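Long-range contact in type II restriction enzyme BsoBI (Geobacillus stearothermophilus, PDB 1DC1), which recognises the double-stranded DNA sequence 5'-CYCGRG-3' and cleaves it after the first C, working as a homodimeric type II restriction endonuclease: residues P232-K242 and A257-F268. Sequence-based numbering, arbitrary orientation. Where two conformers were deposited one is given.
Sequences PEKYLLLGELK and ANTALTRIRNKF. With nucleotides of chain A.
Phe268 sends the edge of its ring toward the face of Tyr235 in an offset edge-to-face pair, planes at 69° and CZ of Phe268 3.8 Å from CD1 of Tyr235. Pro232 O lies near the plane of the phenyl ring, 3.4 Å from CE2, while Leu238 CD1 sits over one face, toward the rim. With an alanine in place of Phe268, this face of Tyr235 would probably lose the ring edge packed on it, and a gap would open between Pro232 and Leu238. Leu238 CD1 also meets CG2 of Ile264 at 3.9 Å, and Ile264 CD1 meets Leu238 CB; their branched methyls fill the middle between the Phe268 ring and Glu240.

Strand 235-242 and helix 247-270 are the first two elements of a beta-alpha-beta unit completed by strand 276-281, in a PD-(D/E)XK nuclease; the axes of the two segments approach to 9.0 Å and run nearly antiparallel, at 172°. Packing stays close at Glu240: bent at chi2 (27°), it lays CG 3.7 Å from Ala257 CB, and its OE2 comes 3.6 Å from Ala260 CB, short methyls letting the helix near the carboxylate. Its OE1 is hydrogen-bonded to the backbone N of Asp212. Glu240, Lys242 and Asp212 are predicted magnesium-site residues. Only at Lys242, toward the DNA, does the contact loosen: it barely brushes Ala257. Its CE lies 3.3 Å from OP2 of DC7 of chain A, while its long chain carries NZ to a salt bridge with another DNA phosphate.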
loop_
_atom_site.group_PDB
_atom_site.type_symbol
_atom_site.label_atom_id
_atom_site.label_comp_id
_atom_site.label_asym_id
_atom_site.label_seq_id
_atom_site.Cartn_x
_atom_site.Cartn_y
_atom_site.Cartn_z
ATOM N N PRO D 232 -24.883 -18.038 6.567
ATOM C CA PRO D 232 -25.047 -16.591 6.725
ATOM C C PRO D 232 -25.764 -16.109 7.962
ATOM O O PRO D 232 -25.432 -15.063 8.494
ATOM C CB PRO D 232 -25.767 -16.170 5.436
ATOM C CG PRO D 232 -26.262 -17.462 4.833
ATOM C CD PRO D 232 -25.259 -18.470 5.209
ATOM N N GLU D 233 -26.748 -16.858 8.435
ATOM C CA GLU D 233 -27.472 -16.451 9.633
ATOM C C GLU D 233 -26.605 -16.562 10.904
ATOM O O GLU D 233 -26.959 -15.990 11.948
ATOM C CB GLU D 233 -28.737 -17.308 9.827
ATOM C CG GLU D 233 -29.126 -18.113 8.640
ATOM C CD GLU D 233 -28.206 -19.272 8.421
ATOM O OE1 GLU D 233 -28.058 -20.087 9.366
ATOM O OE2 GLU D 233 -27.630 -19.369 7.309
ATOM N N LYS D 234 -25.486 -17.297 10.817
ATOM C CA LYS D 234 -24.581 -17.512 11.965
ATOM C C LYS D 234 -23.623 -16.376 12.183
ATOM O O LYS D 234 -22.961 -16.332 13.203
ATOM C CB LYS D 234 -23.757 -18.783 11.777
ATOM C CG LYS D 234 -24.577 -20.037 11.829
ATOM C CD LYS D 234 -25.776 -19.833 12.724
ATOM C CE LYS D 234 -26.265 -21.161 13.321
ATOM N NZ LYS D 234 -27.622 -21.002 13.943
ATOM N N TYR D 235 -23.512 -15.492 11.195
ATOM C CA TYR D 235 -22.620 -14.310 11.292
ATOM C C TYR D 235 -23.264 -13.164 12.071
ATOM O O TYR D 235 -24.161 -12.457 11.552
ATOM C CB TYR D 235 -22.243 -13.799 9.905
ATOM C CG TYR D 235 -21.331 -14.730 9.151
ATOM C CD1 TYR D 235 -21.848 -15.768 8.367
ATOM C CD2 TYR D 235 -19.950 -14.545 9.172
ATOM C CE1 TYR D 235 -21.008 -16.571 7.631
ATOM C CE2 TYR D 235 -19.090 -15.363 8.425
ATOM C CZ TYR D 235 -19.617 -16.366 7.662
ATOM O OH TYR D 235 -18.764 -17.179 6.936
ATOM N N LEU D 236 -22.821 -12.991 13.317
ATOM C CA LEU D 236 -23.347 -11.912 14.176
ATOM C C LEU D 236 -22.662 -10.579 13.879
ATOM O O LEU D 236 -23.302 -9.544 13.915
ATOM C CB LEU D 236 -23.116 -12.201 15.674
ATOM C CG LEU D 236 -23.905 -13.355 16.305
ATOM C CD1 LEU D 236 -23.446 -13.601 17.710
ATOM C CD2 LEU D 236 -25.404 -13.026 16.269
ATOM N N LEU D 237 -21.366 -10.623 13.590
ATOM C CA LEU D 237 -20.602 -9.417 13.348
ATOM C C LEU D 237 -19.449 -9.661 12.397
ATOM O O LEU D 237 -18.867 -10.741 12.418
ATOM C CB LEU D 237 -20.064 -8.866 14.694
ATOM C CG LEU D 237 -19.068 -7.681 14.747
ATOM C CD1 LEU D 237 -19.278 -6.959 16.045
ATOM C CD2 LEU D 237 -17.600 -8.159 14.615
ATOM N N LEU D 238 -19.148 -8.657 11.553
ATOM C CA LEU D 238 -18.000 -8.678 10.631
ATOM C C LEU D 238 -17.313 -7.328 10.805
ATOM O O LEU D 238 -17.968 -6.298 10.933
ATOM C CB LEU D 238 -18.427 -8.915 9.186
ATOM C CG LEU D 238 -19.243 -10.222 9.088
ATOM C CD1 LEU D 238 -20.696 -9.903 8.837
ATOM C CD2 LEU D 238 -18.705 -11.081 8.028
ATOM N N GLY D 239 -15.988 -7.338 10.872
ATOM C CA GLY D 239 -15.314 -6.080 11.078
ATOM C C GLY D 239 -13.945 -6.025 10.449
ATOM O O GLY D 239 -13.338 -7.061 10.167
ATOM N N GLU D 240 -13.474 -4.809 10.221
ATOM C CA GLU D 240 -12.163 -4.565 9.632
ATOM C C GLU D 240 -11.314 -4.002 10.759
ATOM O O GLU D 240 -11.799 -3.253 11.594
ATOM C CB GLU D 240 -12.249 -3.551 8.482
ATOM C CG GLU D 240 -12.134 -4.096 7.023
ATOM C CD GLU D 240 -12.596 -5.567 6.801
ATOM O OE1 GLU D 240 -11.898 -6.492 7.281
ATOM O OE2 GLU D 240 -13.639 -5.810 6.122
ATOM N N LEU D 241 -10.040 -4.377 10.792
ATOM C CA LEU D 241 -9.113 -3.936 11.851
ATOM C C LEU D 241 -7.841 -3.472 11.171
ATOM O O LEU D 241 -7.190 -4.276 10.533
ATOM C CB LEU D 241 -8.803 -5.115 12.807
ATOM C CG LEU D 241 -7.659 -5.050 13.841
ATOM C CD1 LEU D 241 -7.901 -3.896 14.811
ATOM C CD2 LEU D 241 -7.569 -6.377 14.635
ATOM N N LYS D 242 -7.513 -2.179 11.290
ATOM C CA LYS D 242 -6.310 -1.583 10.670
ATOM C C LYS D 242 -5.311 -1.189 11.760
ATOM O O LYS D 242 -5.594 -0.307 12.575
ATOM C CB LYS D 242 -6.712 -0.375 9.847
ATOM C CG LYS D 242 -8.017 -0.599 9.099
ATOM C CD LYS D 242 -7.815 -0.730 7.635
ATOM C CE LYS D 242 -6.983 -1.900 7.311
ATOM N NZ LYS D 242 -7.883 -3.010 6.907
ATOM N N ALA D 257 -11.259 -0.339 3.273
ATOM C CA ALA D 257 -12.135 -0.996 4.257
ATOM C C ALA D 257 -13.592 -0.640 4.044
ATOM O O ALA D 257 -14.464 -1.488 4.213
ATOM C CB ALA D 257 -11.728 -0.650 5.686
ATOM N N ASN D 258 -13.861 0.595 3.667
ATOM C CA ASN D 258 -15.211 0.961 3.464
ATOM C C ASN D 258 -15.812 0.190 2.286
ATOM O O ASN D 258 -16.971 -0.187 2.358
ATOM C CB ASN D 258 -15.315 2.450 3.294
ATOM C CG ASN D 258 -16.730 2.873 3.075
ATOM O OD1 ASN D 258 -17.545 2.803 3.979
ATOM N ND2 ASN D 258 -17.045 3.274 1.852
ATOM N N THR D 259 -15.053 -0.081 1.224
ATOM C CA THR D 259 -15.630 -0.872 0.135
ATOM C C THR D 259 -15.809 -2.273 0.628
ATOM O O THR D 259 -16.819 -2.906 0.327
ATOM C CB THR D 259 -14.770 -0.893 -1.101
ATOM O OG1 THR D 259 -14.725 0.430 -1.602
ATOM C CG2 THR D 259 -15.344 -1.781 -2.176
ATOM N N ALA D 260 -14.853 -2.768 1.411
ATOM C CA ALA D 260 -14.968 -4.124 1.945
ATOM C C ALA D 260 -16.248 -4.258 2.787
ATOM O O ALA D 260 -16.992 -5.231 2.651
ATOM C CB ALA D 260 -13.755 -4.480 2.779
ATOM N N LEU D 261 -16.521 -3.280 3.643
ATOM C CA LEU D 261 -17.703 -3.368 4.479
ATOM C C LEU D 261 -18.991 -3.199 3.669
ATOM O O LEU D 261 -19.995 -3.784 4.015
ATOM C CB LEU D 261 -17.587 -2.366 5.629
ATOM C CG LEU D 261 -16.456 -2.724 6.606
ATOM C CD1 LEU D 261 -16.082 -1.488 7.406
ATOM C CD2 LEU D 261 -16.870 -3.858 7.581
ATOM N N THR D 262 -18.943 -2.442 2.577
ATOM C CA THR D 262 -20.088 -2.263 1.722
ATOM C C THR D 262 -20.356 -3.577 0.936
ATOM O O THR D 262 -21.503 -3.980 0.753
ATOM C CB THR D 262 -19.855 -1.075 0.814
ATOM O OG1 THR D 262 -19.657 0.104 1.634
ATOM C CG2 THR D 262 -21.041 -0.904 -0.104
ATOM N N ARG D 263 -19.312 -4.262 0.495
ATOM C CA ARG D 263 -19.511 -5.546 -0.171
ATOM C C ARG D 263 -20.280 -6.445 0.826
ATOM O O ARG D 263 -21.228 -7.123 0.456
ATOM C CB ARG D 263 -18.155 -6.201 -0.491
ATOM C CG ARG D 263 -17.518 -5.667 -1.766
ATOM C CD ARG D 263 -16.061 -6.109 -1.934
ATOM N NE ARG D 263 -15.466 -5.748 -3.246
ATOM C CZ ARG D 263 -14.211 -6.068 -3.614
ATOM N NH1 ARG D 263 -13.422 -6.736 -2.790
ATOM N NH2 ARG D 263 -13.743 -5.775 -4.823
ATOM N N ILE D 264 -19.850 -6.430 2.099
ATOM C CA ILE D 264 -20.450 -7.245 3.164
ATOM C C ILE D 264 -21.933 -6.941 3.369
ATOM O O ILE D 264 -22.777 -7.843 3.296
ATOM C CB ILE D 264 -19.702 -7.063 4.518
ATOM C CG1 ILE D 264 -18.352 -7.782 4.463
ATOM C CG2 ILE D 264 -20.543 -7.641 5.675
ATOM C CD1 ILE D 264 -17.348 -7.415 5.630
ATOM N N ARG D 265 -22.228 -5.675 3.607
ATOM C CA ARG D 265 -23.582 -5.204 3.812
ATOM C C ARG D 265 -24.474 -5.504 2.631
ATOM O O ARG D 265 -25.618 -5.920 2.827
ATOM C CB ARG D 265 -23.573 -3.708 4.064
ATOM C CG ARG D 265 -23.385 -3.372 5.499
ATOM C CD ARG D 265 -23.383 -1.865 5.735
ATOM N NE ARG D 265 -22.462 -1.095 4.896
ATOM C CZ ARG D 265 -22.826 -0.385 3.831
ATOM N NH1 ARG D 265 -24.094 -0.339 3.451
ATOM N NH2 ARG D 265 -21.922 0.304 3.157
ATOM N N ASN D 266 -23.951 -5.303 1.423
ATOM C CA ASN D 266 -24.705 -5.541 0.206
ATOM C C ASN D 266 -25.082 -7.018 0.076
ATOM O O ASN D 266 -26.269 -7.351 -0.050
ATOM C CB ASN D 266 -23.891 -5.088 -1.023
ATOM C CG ASN D 266 -23.916 -3.545 -1.234
ATOM O OD1 ASN D 266 -24.688 -2.815 -0.598
ATOM N ND2 ASN D 266 -23.067 -3.062 -2.135
ATOM N N LYS D 267 -24.086 -7.894 0.135
ATOM C CA LYS D 267 -24.333 -9.310 -0.006
ATOM C C LYS D 267 -25.255 -9.861 1.094
ATOM O O LYS D 267 -26.196 -10.631 0.826
ATOM C CB LYS D 267 -23.002 -10.036 -0.001
ATOM C CG LYS D 267 -22.281 -9.880 -1.305
ATOM C CD LYS D 267 -23.187 -10.340 -2.437
ATOM C CE LYS D 267 -22.449 -10.353 -3.747
ATOM N NZ LYS D 267 -22.734 -11.619 -4.485
ATOM N N PHE D 268 -24.999 -9.473 2.342
ATOM C CA PHE D 268 -25.839 -9.984 3.417
ATOM C C PHE D 268 -27.306 -9.497 3.296
ATOM O O PHE D 268 -28.232 -10.278 3.484
ATOM C CB PHE D 268 -25.254 -9.641 4.826
ATOM C CG PHE D 268 -24.260 -10.676 5.352
ATOM C CD1 PHE D 268 -22.913 -10.652 4.934
ATOM C CD2 PHE D 268 -24.692 -11.748 6.137
ATOM C CE1 PHE D 268 -22.007 -11.708 5.284
ATOM C CE2 PHE D 268 -23.818 -12.804 6.497
ATOM C CZ PHE D 268 -22.463 -12.789 6.067
ATOM P P DC A 7 -2.824 -3.698 8.667
ATOM O OP1 DC A 7 -2.844 -3.483 10.124
ATOM O OP2 DC A 7 -4.015 -3.326 7.847
ATOM O "O5'" DC A 7 -1.597 -2.912 8.048
ATOM C "C5'" DC A 7 -0.261 -3.063 8.578
ATOM C "C4'" DC A 7 0.706 -2.196 7.800
ATOM O "O4'" DC A 7 0.779 -2.583 6.393
ATOM C "C3'" DC A 7 0.397 -0.692 7.833
ATOM O "O3'" DC A 7 1.606 0.022 7.965
ATOM C "C2'" DC A 7 -0.103 -0.408 6.434
ATOM C "C1'" DC A 7 0.639 -1.422 5.582
ATOM N N1 DC A 7 -0.105 -1.764 4.355
ATOM C C2 DC A 7 0.553 -1.656 3.098
ATOM O O2 DC A 7 1.799 -1.497 3.069
ATOM N N3 DC A 7 -0.179 -1.758 1.952
ATOM C C4 DC A 7 -1.491 -2.036 2.025
ATOM N N4 DC A 7 -2.184 -2.106 0.883
ATOM C C5 DC A 7 -2.157 -2.255 3.289
ATOM C C6 DC A 7 -1.435 -2.110 4.406
#